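Local coordinates for intracellular protein transport protein USO1 (Saccharomyces cerevisiae S288c, PDB 6LSU) that is required for protein transport from the endoplasmic reticulum to the Golgi complex, the part here being the globular head of a homodimeric tether with a coiled-coil tail, at residues R31-T36 against L64-N69. Sequence-based numbering, arbitrary orientation.
Sequences RVENST and LKPLLN
Val32 meets helix 56-73 through one methyl, CG1. This methyl lies 4.1 Å from Leu67 CD1 and 4.4 Å from Pro66 CB. The carbonyl oxygen Pro66 O is also close, 4.0 Å from Val32 CG1. Val32 faces helix 56-73, and with CG1 anti to the backbone N (chi1 165°) it is this branch that makes the touch. Glu33 adds the polar edge. Its chain is extended beyond CG and carries the carboxylate over the proline ring, with OE1 4.0 Å from Pro66 CB. The other oxygen, Glu33 OE2, comes up to the amide end of Asn69, and the carboxylate and amide planes are 24° apart. With an alanine here in place of Glu33 the carboxylate is gone, which is likely to uncover this side of the Pro66 ring and leave the Asn69 amide without its neighbour. Backbones come close here, with Glu33 CA 5.4 Å from Pro66 CA. The hydroxyl Thr70 OG1 sits within hydrogen-bonding reach of both Val32 O and Pro66 O; its single proton can be shared by the two or serve one at a time, and it links the helices. Leu48 of helix 38-54 touches both Val32 and Leu67. The contact packs the N-terminal helix 17-34 against ARM 1, at one end of the armadillo-type helical solenoid of the head.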
loop_
_atom_site.group_PDB
_atom_site.type_symbol
_atom_site.label_atom_id
_atom_site.label_comp_id
_atom_site.label_asym_id
_atom_site.label_seq_id
_atom_site.Cartn_x
_atom_site.Cartn_y
_atom_site.Cartn_z
ATOM N N ARG A 31 -0.012 -54.154 -18.796
ATOM C CA ARG A 31 -1.194 -54.640 -18.035
ATOM C C ARG A 31 -2.206 -53.499 -17.839
ATOM O O ARG A 31 -3.446 -53.786 -17.916
ATOM C CB ARG A 31 -0.787 -55.194 -16.663
ATOM C CG ARG A 31 0.150 -56.390 -16.700
ATOM C CD ARG A 31 -0.255 -57.503 -15.747
ATOM N NE ARG A 31 0.503 -57.515 -14.495
ATOM C CZ ARG A 31 -0.015 -57.396 -13.265
ATOM N NH1 ARG A 31 -1.321 -57.264 -13.069
ATOM N NH2 ARG A 31 0.792 -57.424 -12.220
ATOM N N VAL A 32 -1.740 -52.269 -17.559
ATOM C CA VAL A 32 -2.668 -51.121 -17.276
ATOM C C VAL A 32 -3.506 -50.867 -18.530
ATOM O O VAL A 32 -4.700 -50.580 -18.427
ATOM C CB VAL A 32 -1.938 -49.826 -16.863
ATOM C CG1 VAL A 32 -2.853 -48.618 -16.940
ATOM C CG2 VAL A 32 -1.294 -49.923 -15.491
ATOM N N GLU A 33 -2.860 -50.919 -19.687
ATOM C CA GLU A 33 -3.497 -50.520 -20.960
ATOM C C GLU A 33 -4.264 -51.698 -21.569
ATOM O O GLU A 33 -5.313 -51.419 -22.198
ATOM C CB GLU A 33 -2.445 -49.973 -21.921
ATOM C CG GLU A 33 -2.990 -48.882 -22.820
ATOM C CD GLU A 33 -1.893 -48.287 -23.672
ATOM O OE1 GLU A 33 -0.697 -48.679 -23.461
ATOM O OE2 GLU A 33 -2.226 -47.445 -24.535
ATOM N N ASN A 34 -3.807 -52.950 -21.369
ATOM C CA ASN A 34 -4.203 -54.062 -22.281
ATOM C C ASN A 34 -5.077 -55.133 -21.609
ATOM O O ASN A 34 -6.029 -55.571 -22.280
ATOM C CB ASN A 34 -2.980 -54.599 -23.015
ATOM C CG ASN A 34 -2.427 -53.539 -23.934
ATOM O OD1 ASN A 34 -3.207 -52.812 -24.577
ATOM N ND2 ASN A 34 -1.097 -53.436 -23.957
ATOM N N SER A 35 -4.808 -55.541 -20.369
ATOM C CA SER A 35 -5.716 -56.425 -19.591
ATOM C C SER A 35 -7.172 -56.077 -19.934
ATOM O O SER A 35 -7.493 -54.881 -20.016
ATOM C CB SER A 35 -5.465 -56.300 -18.112
ATOM O OG SER A 35 -4.082 -56.470 -17.815
ATOM N N THR A 36 -8.018 -57.083 -20.154
ATOM C CA THR A 36 -9.437 -56.949 -20.604
ATOM C C THR A 36 -10.364 -56.933 -19.385
ATOM O O THR A 36 -11.597 -56.685 -19.548
ATOM C CB THR A 36 -9.848 -58.114 -21.520
ATOM O OG1 THR A 36 -9.498 -59.340 -20.865
ATOM C CG2 THR A 36 -9.197 -58.075 -22.888
ATOM N N LEU A 64 2.902 -42.962 -18.303
ATOM C CA LEU A 64 2.022 -41.782 -18.296
ATOM C C LEU A 64 0.906 -41.972 -19.317
ATOM O O LEU A 64 -0.267 -41.787 -18.936
ATOM C CB LEU A 64 2.824 -40.497 -18.514
ATOM C CG LEU A 64 1.976 -39.230 -18.422
ATOM C CD1 LEU A 64 1.234 -39.177 -17.077
ATOM C CD2 LEU A 64 2.857 -38.005 -18.628
ATOM N N LYS A 65 1.248 -42.284 -20.563
ATOM C CA LYS A 65 0.261 -42.340 -21.682
ATOM C C LYS A 65 -0.736 -43.460 -21.416
ATOM O O LYS A 65 -1.933 -43.241 -21.606
ATOM C CB LYS A 65 0.939 -42.444 -23.056
ATOM C CG LYS A 65 0.694 -41.247 -23.968
ATOM C CD LYS A 65 1.061 -39.887 -23.342
ATOM C CE LYS A 65 0.323 -38.710 -23.957
ATOM N NZ LYS A 65 1.117 -37.461 -23.870
ATOM N N PRO A 66 -0.268 -44.656 -20.978
ATOM C CA PRO A 66 -1.157 -45.725 -20.525
ATOM C C PRO A 66 -2.123 -45.281 -19.403
ATOM O O PRO A 66 -3.324 -45.539 -19.518
ATOM C CB PRO A 66 -0.228 -46.818 -19.968
ATOM C CG PRO A 66 1.147 -46.509 -20.537
ATOM C CD PRO A 66 1.149 -45.033 -20.884
ATOM N N LEU A 67 -1.580 -44.674 -18.347
ATOM C CA LEU A 67 -2.338 -44.117 -17.191
ATOM C C LEU A 67 -3.451 -43.192 -17.708
ATOM O O LEU A 67 -4.639 -43.379 -17.374
ATOM C CB LEU A 67 -1.371 -43.327 -16.300
ATOM C CG LEU A 67 -0.962 -43.959 -14.974
ATOM C CD1 LEU A 67 -1.278 -45.442 -14.904
ATOM C CD2 LEU A 67 0.513 -43.696 -14.687
ATOM N N LEU A 68 -3.075 -42.241 -18.543
ATOM C CA LEU A 68 -4.053 -41.302 -19.129
ATOM C C LEU A 68 -5.032 -42.041 -20.058
ATOM O O LEU A 68 -6.245 -41.620 -20.132
ATOM C CB LEU A 68 -3.265 -40.193 -19.833
ATOM C CG LEU A 68 -2.435 -39.310 -18.908
ATOM C CD1 LEU A 68 -1.791 -38.159 -19.664
ATOM C CD2 LEU A 68 -3.282 -38.767 -17.771
ATOM N N ASN A 69 -4.579 -43.089 -20.750
ATOM C CA ASN A 69 -5.455 -43.863 -21.669
ATOM C C ASN A 69 -6.438 -44.635 -20.795
ATOM O O ASN A 69 -7.655 -44.482 -20.993
ATOM C CB ASN A 69 -4.657 -44.767 -22.617
ATOM C CG ASN A 69 -4.062 -44.011 -23.786
ATOM O OD1 ASN A 69 -2.999 -44.362 -24.283
ATOM N ND2 ASN A 69 -4.720 -42.945 -24.198
#